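PDB 3CNV: putative GntR-family transcriptional regulator from Bordetella bronchiseptica RB50, which probably regulates transcription as a GntR-family DNA-binding protein, its UTRA domain sensing a small effector molecule. Local coordinates for residues E25-R30 and V47-R52. Residues are numbered along the deposited sequence; the frame is centred on the assembly and turned at random.
Sequences ECRRLR and VVTIRR
R27 and T49 form the middle hydrogen-bonded pair of an antiparallel ladder that joins strand 20-30, one edge of the six-stranded UTRA sheet within the chain, to its neighbour 46-56. The tight part is the backbone: the segment axes approach to 4.6 Å, their N-to-C directions 171° apart, and six N-H...O bonds link E25 with R51, R27 with T49 and L29 with V47. Of these, T49 N to R27 O is 2.8 Å and nearly straight (177°). On the face of these three pairs, L29 CD1 meets V47 CG2 at 3.7 Å. T49 OG1, anti to the backbone N (chi1 -161°), bonds to L66 O on the next strand, which leaves CG2 to meet L29 CD2. The looser side is the outer strand, where R27 and R28 are exposed; R28 lays its guanidinium face over V48 CG2, and its NH1 bonds to L76 O. E25 and R51 run side by side. The salt bridge from E25 OE2 to R51 NH1 is long, 3.7 Å; no N-H points at OE2, and the direct attraction is probably one of charge alone. R51 NE and NH2 have salt-bridge partners in D65 and E115. A water donates to E25 OE2 at 2.6 Å and weakly accepts from R51 NH1 at 3.3 Å.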
ATOM      1  N   GLU C  25      23.894 -19.722   4.589  1.00 16.53           N
ATOM      2  CA  GLU C  25      23.444 -20.920   5.259  1.00 16.53           C
ATOM      3  C   GLU C  25      22.243 -21.473   4.575  1.00 16.47           C
ATOM      4  O   GLU C  25      21.385 -20.723   4.075  1.00 14.29           O
ATOM      5  CB  GLU C  25      23.069 -20.618   6.700  1.00 16.50           C
ATOM      6  CG  GLU C  25      24.247 -20.126   7.570  1.00 20.55           C
ATOM      7  CD  GLU C  25      23.797 -19.781   8.978  1.00 25.21           C
ATOM      8  OE1 GLU C  25      23.110 -20.643   9.589  1.00 31.89           O
ATOM      9  OE2 GLU C  25      24.099 -18.664   9.462  1.00 27.34           O
ATOM     10  N   CYS C  26      22.141 -22.790   4.639  1.00 17.15           N
ATOM     11  CA  CYS C  26      20.977 -23.493   4.116  1.00 19.26           C
ATOM     12  C   CYS C  26      20.860 -24.847   4.787  1.00 19.88           C
ATOM     13  O   CYS C  26      21.789 -25.619   4.756  1.00 19.00           O
ATOM     14  CB  CYS C  26      21.139 -23.658   2.590  1.00 20.34           C
ATOM     15  SG  CYS C  26      19.721 -24.377   1.718  1.00 27.99           S
ATOM     16  N   ARG C  27      19.750 -25.079   5.469  1.00 20.28           N
ATOM     17  CA  ARG C  27      19.557 -26.278   6.304  1.00 22.05           C
ATOM     18  C   ARG C  27      18.069 -26.594   6.347  1.00 21.02           C
ATOM     19  O   ARG C  27      17.263 -25.704   6.201  1.00 19.61           O
ATOM     20  CB  ARG C  27      19.902 -26.025   7.798  1.00 21.52           C
ATOM     21  CG  ARG C  27      21.259 -25.864   8.109  1.00 28.60           C
ATOM     22  CD  ARG C  27      21.373 -25.676   9.625  1.00 33.52           C
ATOM     23  NE  ARG C  27      20.682 -24.450  10.022  1.00 38.54           N
ATOM     24  CZ  ARG C  27      20.268 -24.176  11.259  1.00 40.84           C
ATOM     25  NH1 ARG C  27      20.454 -25.051  12.244  1.00 40.02           N
ATOM     26  NH2 ARG C  27      19.652 -23.025  11.510  1.00 43.20           N
ATOM     27  N   ARG C  28      17.750 -27.849   6.622  1.00 20.01           N
ATOM     28  CA  ARG C  28      16.393 -28.208   7.002  1.00 21.78           C
ATOM     29  C   ARG C  28      16.367 -28.428   8.508  1.00 20.59           C
ATOM     30  O   ARG C  28      17.320 -28.906   9.077  1.00 20.94           O
ATOM     31  CB  ARG C  28      15.896 -29.415   6.217  1.00 22.54           C
ATOM     32  CG  ARG C  28      15.526 -28.981   4.821  1.00 27.22           C
ATOM     33  CD  ARG C  28      15.492 -30.128   3.853  1.00 32.16           C
ATOM     34  NE  ARG C  28      14.772 -29.816   2.610  1.00 34.02           N
ATOM     35  CZ  ARG C  28      15.283 -29.130   1.588  1.00 36.33           C
ATOM     36  NH1 ARG C  28      16.533 -28.662   1.630  1.00 36.91           N
ATOM     37  NH2 ARG C  28      14.539 -28.921   0.512  1.00 36.50           N
ATOM     38  N   LEU C  29      15.283 -28.014   9.130  1.00 20.10           N
ATOM     39  CA  LEU C  29      15.089 -28.230  10.537  1.00 20.63           C
ATOM     40  C   LEU C  29      13.646 -28.271  10.983  1.00 19.50           C
ATOM     41  O   LEU C  29      12.719 -27.961  10.240  1.00 19.49           O
ATOM     42  CB  LEU C  29      15.840 -27.200  11.359  1.00 22.08           C
ATOM     43  CG  LEU C  29      15.776 -25.745  10.916  1.00 27.86           C
ATOM     44  CD1 LEU C  29      14.596 -24.974  11.500  1.00 29.26           C
ATOM     45  CD2 LEU C  29      17.157 -25.096  11.316  1.00 30.18           C
ATOM     46  N   ARG C  30      13.471 -28.680  12.230  1.00 19.28           N
ATOM     47  CA  ARG C  30      12.137 -28.692  12.865  1.00 18.60           C
ATOM     48  C   ARG C  30      11.760 -27.236  13.082  1.00 19.06           C
ATOM     49  O   ARG C  30      12.538 -26.481  13.651  1.00 18.10           O
ATOM     50  CB  ARG C  30      12.173 -29.446  14.191  1.00 18.07           C
ATOM     51  CG  ARG C  30      10.825 -29.516  14.937  1.00 17.35           C
ATOM     52  CD  ARG C  30      10.952 -30.277  16.231  1.00 18.08           C
ATOM     53  NE  ARG C  30       9.718 -30.278  17.003  1.00 17.03           N
ATOM     54  CZ  ARG C  30       8.972 -31.345  17.242  1.00 18.09           C
ATOM     55  NH1 ARG C  30       9.345 -32.530  16.795  1.00 19.75           N
ATOM     56  NH2 ARG C  30       7.868 -31.239  17.977  1.00 19.37           N
ATOM     57  N   VAL C  47      10.973 -27.364   8.148  1.00 15.89           N
ATOM     58  CA  VAL C  47      11.131 -26.160   7.336  1.00 15.92           C
ATOM     59  C   VAL C  47      12.554 -26.092   6.756  1.00 15.96           C
ATOM     60  O   VAL C  47      13.499 -26.570   7.314  1.00 15.10           O
ATOM     61  CB  VAL C  47      10.798 -24.819   8.088  1.00 14.67           C
ATOM     62  CG1 VAL C  47       9.244 -24.771   8.477  1.00 12.26           C
ATOM     63  CG2 VAL C  47      11.696 -24.634   9.291  1.00 14.12           C
ATOM     64  N   VAL C  48      12.649 -25.538   5.574  1.00 17.15           N
ATOM     65  CA  VAL C  48      13.951 -25.187   5.018  1.00 17.68           C
ATOM     66  C   VAL C  48      14.244 -23.789   5.508  1.00 17.94           C
ATOM     67  O   VAL C  48      13.369 -22.895   5.487  1.00 17.57           O
ATOM     68  CB  VAL C  48      13.928 -25.118   3.492  1.00 18.01           C
ATOM     69  CG1 VAL C  48      15.384 -24.731   2.924  1.00 18.98           C
ATOM     70  CG2 VAL C  48      13.435 -26.394   2.934  1.00 19.66           C
ATOM     71  N   THR C  49      15.466 -23.599   5.956  1.00 17.37           N
ATOM     72  CA  THR C  49      15.898 -22.274   6.290  1.00 19.13           C
ATOM     73  C   THR C  49      17.134 -21.877   5.519  1.00 18.93           C
ATOM     74  O   THR C  49      18.067 -22.640   5.327  1.00 17.50           O
ATOM     75  CB  THR C  49      16.113 -22.101   7.839  1.00 20.95           C
ATOM     76  OG1 THR C  49      16.101 -20.687   8.165  1.00 26.42           O
ATOM     77  CG2 THR C  49      17.446 -22.788   8.296  1.00 18.15           C
ATOM     78  N   ILE C  50      17.082 -20.627   5.071  1.00 18.82           N
ATOM     79  CA  ILE C  50      18.179 -20.006   4.374  1.00 17.85           C
ATOM     80  C   ILE C  50      18.554 -18.704   5.073  1.00 17.97           C
ATOM     81  O   ILE C  50      17.694 -17.926   5.521  1.00 17.27           O
ATOM     82  CB  ILE C  50      17.713 -19.645   2.927  1.00 20.34           C
ATOM     83  CG1 ILE C  50      17.139 -20.895   2.204  1.00 20.30           C
ATOM     84  CG2 ILE C  50      18.818 -18.905   2.144  1.00 16.87           C
ATOM     85  CD1 ILE C  50      16.387 -20.546   0.900  1.00 21.59           C
ATOM     86  N   ARG C  51      19.845 -18.509   5.213  1.00 16.16           N
ATOM     87  CA  ARG C  51      20.420 -17.190   5.477  1.00 15.20           C
ATOM     88  C   ARG C  51      21.128 -16.644   4.254  1.00 15.36           C
ATOM     89  O   ARG C  51      21.939 -17.342   3.602  1.00 14.09           O
ATOM     90  CB  ARG C  51      21.368 -17.239   6.667  1.00 15.29           C
ATOM     91  CG  ARG C  51      21.895 -15.834   6.958  1.00 18.11           C
ATOM     92  CD  ARG C  51      22.675 -15.752   8.179  1.00 21.13           C
ATOM     93  NE  ARG C  51      21.796 -15.745   9.329  1.00 19.86           N
ATOM     94  CZ  ARG C  51      22.234 -15.516  10.550  1.00 24.39           C
ATOM     95  NH1 ARG C  51      23.549 -15.276  10.737  1.00 20.75           N
ATOM     96  NH2 ARG C  51      21.365 -15.510  11.561  1.00 23.51           N
ATOM     97  N   ARG C  52      20.819 -15.403   3.905  1.00 15.81           N
ATOM     98  CA  ARG C  52      21.580 -14.768   2.805  1.00 16.78           C
ATOM     99  C   ARG C  52      21.965 -13.337   3.078  1.00 16.64           C
ATOM    100  O   ARG C  52      21.344 -12.650   3.865  1.00 16.46           O
ATOM    101  CB  ARG C  52      20.841 -14.885   1.473  1.00 17.36           C
ATOM    102  CG  ARG C  52      19.624 -14.244   1.380  1.00 19.02           C
ATOM    103  CD  ARG C  52      19.802 -12.818   0.856  1.00 20.78           C
ATOM    104  NE  ARG C  52      18.471 -12.335   0.653  1.00 20.63           N
ATOM    105  CZ  ARG C  52      17.759 -12.502  -0.450  1.00 18.31           C
ATOM    106  NH1 ARG C  52      18.314 -13.038  -1.519  1.00 20.44           N
ATOM    107  NH2 ARG C  52      16.515 -12.046  -0.486  1.00 15.52           N
TER
HETATM  108  O   HOH W   1      25.925 -16.843   9.160  1.00 20.11           O